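Local structure of EvdO2 (Micromonospora carbonacea, 4XAB) at residues W37-Y42 against T149-T154; D43-R48 against P73-P78. The protein is probably a metal- and 2-oxoglutarate-dependent oxygenase of the phytanoyl-CoA dioxygenase family, acting in orthosomycin antibiotic biosynthesis, where such enzymes carry out oxidative cyclizations. All blocks are in the same frame, centred on the assembly; numbering follows the deposited sequence.

Contact 1: W37-Y42 against T149-T154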
loop_
_atom_site.group_PDB
_atom_site.type_symbol
_atom_site.label_atom_id
_atom_site.label_comp_id
_atom_site.label_asym_id
_atom_site.label_seq_id
_atom_site.Cartn_x
_atom_site.Cartn_y
_atom_site.Cartn_z
ATOM N N TRP A 37 -14.106 11.541 -7.332
ATOM C CA TRP A 37 -13.077 12.281 -8.053
ATOM C C TRP A 37 -11.827 11.429 -8.271
ATOM O O TRP A 37 -11.212 11.469 -9.339
ATOM C CB TRP A 37 -12.712 13.565 -7.310
ATOM C CG TRP A 37 -11.702 14.373 -8.049
ATOM C CD1 TRP A 37 -11.944 15.288 -9.030
ATOM C CD2 TRP A 37 -10.280 14.328 -7.882
ATOM N NE1 TRP A 37 -10.761 15.821 -9.479
ATOM C CE2 TRP A 37 -9.725 15.247 -8.791
ATOM C CE3 TRP A 37 -9.424 13.600 -7.049
ATOM C CZ2 TRP A 37 -8.354 15.461 -8.892
ATOM C CZ3 TRP A 37 -8.063 13.814 -7.151
ATOM C CH2 TRP A 37 -7.541 14.736 -8.065
ATOM N N LEU A 38 -11.457 10.649 -7.263
ATOM C CA LEU A 38 -10.292 9.772 -7.391
ATOM C C LEU A 38 -10.536 8.737 -8.483
ATOM O O LEU A 38 -9.626 8.400 -9.248
ATOM C CB LEU A 38 -9.982 9.094 -6.059
ATOM C CG LEU A 38 -9.255 9.952 -5.023
ATOM C CD1 LEU A 38 -9.224 9.235 -3.691
ATOM C CD2 LEU A 38 -7.835 10.289 -5.490
ATOM N N ARG A 39 -11.776 8.258 -8.569
ATOM C CA ARG A 39 -12.151 7.279 -9.585
ATOM C C ARG A 39 -12.005 7.838 -10.995
ATOM O O ARG A 39 -11.502 7.156 -11.889
ATOM C CB ARG A 39 -13.583 6.803 -9.369
ATOM C CG ARG A 39 -13.733 5.835 -8.220
ATOM C CD ARG A 39 -15.170 5.435 -8.059
ATOM N NE ARG A 39 -15.358 4.511 -6.947
ATOM C CZ ARG A 39 -16.536 4.006 -6.607
ATOM N NH1 ARG A 39 -17.620 4.336 -7.303
ATOM N NH2 ARG A 39 -16.630 3.167 -5.586
ATOM N N GLN A 40 -12.458 9.076 -11.187
ATOM C CA GLN A 40 -12.330 9.750 -12.472
ATOM C C GLN A 40 -10.869 9.948 -12.845
ATOM O O GLN A 40 -10.488 9.785 -14.006
ATOM C CB GLN A 40 -13.052 11.096 -12.448
ATOM C CG GLN A 40 -14.562 10.980 -12.389
ATOM C CD GLN A 40 -15.238 12.332 -12.279
ATOM O OE1 GLN A 40 -14.830 13.181 -11.485
ATOM N NE2 GLN A 40 -16.269 12.544 -13.086
ATOM N N ALA A 41 -10.052 10.294 -11.856
ATOM C CA ALA A 41 -8.616 10.433 -12.070
ATOM C C ALA A 41 -7.967 9.111 -12.486
ATOM O O ALA A 41 -7.097 9.087 -13.361
ATOM C CB ALA A 41 -7.948 10.976 -10.818
ATOM N N TYR A 42 -8.384 8.015 -11.858
ATOM C CA TYR A 42 -7.847 6.699 -12.193
ATOM C C TYR A 42 -8.304 6.246 -13.576
ATOM O O TYR A 42 -7.570 5.549 -14.275
ATOM C CB TYR A 42 -8.253 5.664 -11.142
ATOM C CG TYR A 42 -7.286 5.547 -9.984
ATOM C CD1 TYR A 42 -6.903 6.672 -9.258
ATOM C CD2 TYR A 42 -6.763 4.309 -9.602
ATOM C CE1 TYR A 42 -6.025 6.574 -8.187
ATOM C CE2 TYR A 42 -5.866 4.204 -8.526
ATOM C CZ TYR A 42 -5.505 5.344 -7.828
ATOM O OH TYR A 42 -4.623 5.266 -6.762
ATOM N N THR A 149 -8.960 2.730 -0.408
ATOM C CA THR A 149 -9.533 2.002 -1.535
ATOM C C THR A 149 -10.587 2.860 -2.225
ATOM O O THR A 149 -11.294 3.634 -1.578
ATOM C CB THR A 149 -10.131 0.653 -1.095
ATOM O OG1 THR A 149 -10.556 -0.084 -2.243
ATOM C CG2 THR A 149 -11.318 0.845 -0.126
ATOM N N LEU A 150 -10.666 2.742 -3.549
ATOM C CA LEU A 150 -11.674 3.452 -4.334
ATOM C C LEU A 150 -12.888 2.569 -4.567
ATOM O O LEU A 150 -13.926 3.029 -5.052
ATOM C CB LEU A 150 -11.107 3.896 -5.689
ATOM C CG LEU A 150 -9.839 4.737 -5.712
ATOM C CD1 LEU A 150 -9.654 5.384 -7.093
ATOM C CD2 LEU A 150 -9.856 5.779 -4.605
ATOM N N ASP A 151 -12.736 1.291 -4.231
ATOM C CA ASP A 151 -13.737 0.271 -4.514
ATOM C C ASP A 151 -13.980 -0.545 -3.261
ATOM O O ASP A 151 -13.164 -0.497 -2.337
ATOM C CB ASP A 151 -13.259 -0.646 -5.644
ATOM C CG ASP A 151 -13.000 0.108 -6.927
ATOM O OD1 ASP A 151 -13.977 0.592 -7.525
ATOM O OD2 ASP A 151 -11.826 0.236 -7.331
ATOM N N GLU A 152 -15.080 -1.298 -3.221
ATOM C CA GLU A 152 -15.190 -2.328 -2.195
ATOM C C GLU A 152 -13.935 -3.199 -2.244
ATOM O O GLU A 152 -13.483 -3.587 -3.326
ATOM C CB GLU A 152 -16.439 -3.203 -2.380
ATOM C CG GLU A 152 -16.551 -4.258 -1.277
ATOM C CD GLU A 152 -17.811 -5.100 -1.351
ATOM O OE1 GLU A 152 -18.383 -5.247 -2.451
ATOM O OE2 GLU A 152 -18.224 -5.629 -0.295
ATOM N N ALA A 153 -13.374 -3.497 -1.080
ATOM C CA ALA A 153 -12.254 -4.413 -0.989
ATOM C C ALA A 153 -12.653 -5.599 -0.127
ATOM O O ALA A 153 -12.987 -5.438 1.042
ATOM C CB ALA A 153 -11.041 -3.726 -0.419
ATOM N N THR A 154 -12.653 -6.783 -0.722
ATOM C CA THR A 154 -13.003 -7.998 0.006
ATOM C C THR A 154 -11.871 -9.003 -0.075
ATOM O O THR A 154 -10.896 -8.799 -0.806
ATOM C CB THR A 154 -14.258 -8.659 -0.565
ATOM O OG1 THR A 154 -13.964 -9.108 -1.895
ATOM C CG2 THR A 154 -15.401 -7.674 -0.616
#
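Leu150 meets three residues of the helix, Leu38, Arg39 and Tyr42. Just before it, Thr149 ends the strand, and Thr149 OG1 reaches forward and donates to Asp151 O at 2.6 Å. The side chain of Leu150 reaches toward the helix with its two methyls parted. Leu150 CD1 sits over the centre of the Tyr42 ring, 3.7 Å from the centroid and 12° off the ring normal, a CH-pi contact. Leu150 CD2 packs against Leu38, 3.6 Å from Leu38 CB, and the two leucine side chains lie nearly perpendicular. The backbone carbonyl of Leu150 faces Arg39. That side chain runs straight from CG to NE (chi3 -179°) and passes alongside Leu150, the two pointing opposite ways. The guanidinium therefore meets the carbonyl side-on, with Arg39 NE and Arg39 NH2 each 2.8 Å from Leu150 O. Both N-H bonds are bent, at 144°, because both donors sit on one rigid group and converge on a single oxygen. The oxygen lies almost in the guanidinium plane, which fixes the rotation of the group. An alanine in place of Arg39 would remove both donors and is likely to leave the Leu150 carbonyl without its clamp to the helix. Asp151 follows. Asp151 OD1 is 4.2 Å from Arg39 NH2 but far from level with the guanidinium, so only the charges attract; its salt bridge is to Arg227. Tyr42 OH bonds to Ala228 O, on the same strand 226-234. The arrangement joins helix 32-45 to the outgoing end of strand 139-149, an example of a helix packed on the outside of a double-stranded beta-helix.

Contact 2: D43-R48 against P73-P78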
loop_
_atom_site.group_PDB
_atom_site.type_symbol
_atom_site.label_atom_id
_atom_site.label_comp_id
_atom_site.label_asym_id
_atom_site.label_seq_id
_atom_site.Cartn_x
_atom_site.Cartn_y
_atom_site.Cartn_z
ATOM N N ASP A 43 -9.518 6.633 -13.962
ATOM C CA ASP A 43 -10.038 6.326 -15.301
ATOM C C ASP A 43 -9.090 6.822 -16.395
ATOM O O ASP A 43 -8.989 6.228 -17.478
ATOM C CB ASP A 43 -11.425 6.950 -15.504
ATOM C CG ASP A 43 -12.538 6.156 -14.832
ATOM O OD1 ASP A 43 -12.306 4.987 -14.450
ATOM O OD2 ASP A 43 -13.657 6.699 -14.705
ATOM N N ARG A 44 -8.407 7.926 -16.102
ATOM C CA ARG A 44 -7.480 8.532 -17.049
ATOM C C ARG A 44 -6.043 8.056 -16.839
ATOM O O ARG A 44 -5.287 7.925 -17.801
ATOM C CB ARG A 44 -7.553 10.058 -16.962
ATOM C CG ARG A 44 -6.655 10.776 -17.964
ATOM C CD ARG A 44 -6.892 10.287 -19.395
ATOM N NE ARG A 44 -7.843 11.129 -20.114
ATOM C CZ ARG A 44 -7.509 12.239 -20.764
ATOM N NH1 ARG A 44 -6.246 12.641 -20.782
ATOM N NH2 ARG A 44 -8.438 12.950 -21.395
ATOM N N LEU A 45 -5.669 7.788 -15.588
ATOM C CA LEU A 45 -4.328 7.288 -15.274
ATOM C C LEU A 45 -4.125 5.868 -15.778
ATOM O O LEU A 45 -3.040 5.504 -16.240
ATOM C CB LEU A 45 -4.074 7.314 -13.768
ATOM C CG LEU A 45 -3.641 8.613 -13.098
ATOM C CD1 LEU A 45 -3.554 8.402 -11.592
ATOM C CD2 LEU A 45 -2.306 9.080 -13.668
ATOM N N PHE A 46 -5.182 5.067 -15.669
ATOM C CA PHE A 46 -5.123 3.652 -15.987
ATOM C C PHE A 46 -6.013 3.327 -17.177
ATOM O O PHE A 46 -7.124 2.818 -17.016
ATOM C CB PHE A 46 -5.553 2.813 -14.788
ATOM C CG PHE A 46 -4.558 2.807 -13.665
ATOM C CD1 PHE A 46 -3.454 1.968 -13.711
ATOM C CD2 PHE A 46 -4.733 3.626 -12.558
ATOM C CE1 PHE A 46 -2.534 1.952 -12.673
ATOM C CE2 PHE A 46 -3.813 3.610 -11.519
ATOM C CZ PHE A 46 -2.714 2.776 -11.582
ATOM N N VAL A 47 -5.519 3.609 -18.369
ATOM C CA VAL A 47 -6.312 3.369 -19.564
ATOM C C VAL A 47 -6.219 1.919 -19.989
ATOM O O VAL A 47 -5.132 1.425 -20.275
ATOM C CB VAL A 47 -5.862 4.257 -20.722
ATOM C CG1 VAL A 47 -6.645 3.906 -21.972
ATOM C CG2 VAL A 47 -6.061 5.715 -20.355
ATOM N N ARG A 48 -7.358 1.232 -20.023
ATOM C CA ARG A 48 -7.376 -0.114 -20.568
ATOM C C ARG A 48 -7.432 -0.007 -22.090
ATOM O O ARG A 48 -8.350 0.585 -22.644
ATOM C CB ARG A 48 -8.555 -0.923 -20.020
ATOM C CG ARG A 48 -8.205 -2.376 -19.810
ATOM C CD ARG A 48 -9.207 -3.286 -20.450
ATOM N NE ARG A 48 -10.296 -3.619 -19.545
ATOM C CZ ARG A 48 -10.562 -4.854 -19.135
ATOM N NH1 ARG A 48 -9.814 -5.867 -19.560
ATOM N NH2 ARG A 48 -11.576 -5.077 -18.308
ATOM N N PRO A 73 -0.633 -3.726 -12.245
ATOM C CA PRO A 73 -0.609 -2.353 -12.761
ATOM C C PRO A 73 -0.441 -1.330 -11.645
ATOM O O PRO A 73 -1.239 -1.289 -10.705
ATOM C CB PRO A 73 -1.982 -2.208 -13.436
ATOM C CG PRO A 73 -2.347 -3.596 -13.803
ATOM C CD PRO A 73 -1.827 -4.462 -12.700
ATOM N N GLN A 74 0.591 -0.509 -11.739
ATOM C CA GLN A 74 0.808 0.488 -10.709
ATOM C C GLN A 74 1.596 1.674 -11.217
ATOM O O GLN A 74 2.374 1.571 -12.165
ATOM C CB GLN A 74 1.499 -0.139 -9.490
ATOM C CG GLN A 74 2.759 -0.915 -9.768
ATOM C CD GLN A 74 3.021 -1.977 -8.711
ATOM O OE1 GLN A 74 3.217 -3.150 -9.028
ATOM N NE2 GLN A 74 3.023 -1.568 -7.448
ATOM N N ILE A 75 1.357 2.814 -10.585
ATOM C CA ILE A 75 2.045 4.050 -10.916
ATOM C C ILE A 75 2.706 4.612 -9.667
ATOM O O ILE A 75 2.027 4.970 -8.710
ATOM C CB ILE A 75 1.076 5.091 -11.505
ATOM C CG1 ILE A 75 0.410 4.537 -12.768
ATOM C CG2 ILE A 75 1.797 6.384 -11.805
ATOM C CD1 ILE A 75 -0.801 5.319 -13.220
ATOM N N ILE A 76 4.032 4.667 -9.661
ATOM C CA ILE A 76 4.733 5.271 -8.537
ATOM C C ILE A 76 4.648 6.791 -8.676
ATOM O O ILE A 76 4.818 7.336 -9.764
ATOM C CB ILE A 76 6.204 4.805 -8.450
ATOM C CG1 ILE A 76 6.906 5.452 -7.254
ATOM C CG2 ILE A 76 6.946 5.105 -9.738
ATOM C CD1 ILE A 76 6.222 5.177 -5.928
ATOM N N LYS A 77 4.352 7.463 -7.569
ATOM C CA LYS A 77 4.194 8.916 -7.535
ATOM C C LYS A 77 3.259 9.463 -8.619
ATOM O O LYS A 77 3.670 10.277 -9.446
ATOM C CB LYS A 77 5.566 9.589 -7.628
ATOM C CG LYS A 77 6.401 9.365 -6.390
ATOM C CD LYS A 77 7.826 9.886 -6.551
ATOM C CE LYS A 77 8.609 9.715 -5.258
ATOM N NZ LYS A 77 10.079 9.830 -5.460
ATOM N N PRO A 78 1.984 9.041 -8.593
ATOM C CA PRO A 78 1.021 9.526 -9.589
ATOM C C PRO A 78 0.799 11.035 -9.486
ATOM O O PRO A 78 0.301 11.654 -10.429
ATOM C CB PRO A 78 -0.255 8.755 -9.242
ATOM C CG PRO A 78 -0.115 8.469 -7.774
ATOM C CD PRO A 78 1.339 8.166 -7.598
#
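Ile75 points its CD1 methyl into the angle between Leu45 and Phe46, and the contact rests mainly on apolar side chains. The aromatic part comes first. Ile75 CD1 lies over one face of the Phe46 ring, 3.9 Å from the centroid and 21° off the normal, in a CH-pi contact. The methyl is shifted from the centre toward the rim, and the ring atom nearest to Ile75 CD1 is Phe46 CZ at 3.6 Å. Behind it, Ile75 CG1 is 3.8 Å from Phe46 CZ, so the branch meets the ring with two carbons. With CG1 anti to the carbonyl carbon of Ile75 (chi1 -59°), this branch is directed at the ring and CG2 is turned elsewhere. The Gln74 backbone N lies at the ring edge, near its plane, 4.1 Å from Phe46 CE1.

Strand 74-76 pairs antiparallel with strand 110-118 of the double-stranded beta-helix. Phe46 is where the chain leaves helix 32-45, and its ring also rests on Ala115 and Leu117 of that neighbouring strand. The helix end is thus seated on the sheet through this phenylalanine, whose ring also meets Tyr42.

Aliphatic contacts complete the interface. Leu45 CB stands 3.9 Å from Ile75 CD1, so one methyl touches two successive residues of the first segment. Further out, Leu45 CD1 approaches Pro78 CB at 4.1 Å. At the other end, Pro73 CB comes to 4.3 Å from Phe46 CE1, a looser touch. The two prolines flank the strand: Pro73 borders the phenylalanine, and Pro78 borders the leucine. Outside the two segments, Ile75 also touches Tyr81.

Overall arrangement
Contacts 1 and 2 use successive parts of helix 32-45, and their centres lie about 12 Å apart on the same side of the chain's centre. Contact 1 ties the middle of the helix to the loop after strand 139-149. Contact 2 ties its last turn to strand 74-76. The rings of Tyr42 and Phe46 meet, with planes at about 40°, and so bridge the two. Both contacts lie on the outer flank of the double-stranded beta-helix, whose nickel ion is bound by His129, Asp131 and His215. In contact 2 the Gln74 side chain is about 9 Å from the nickel.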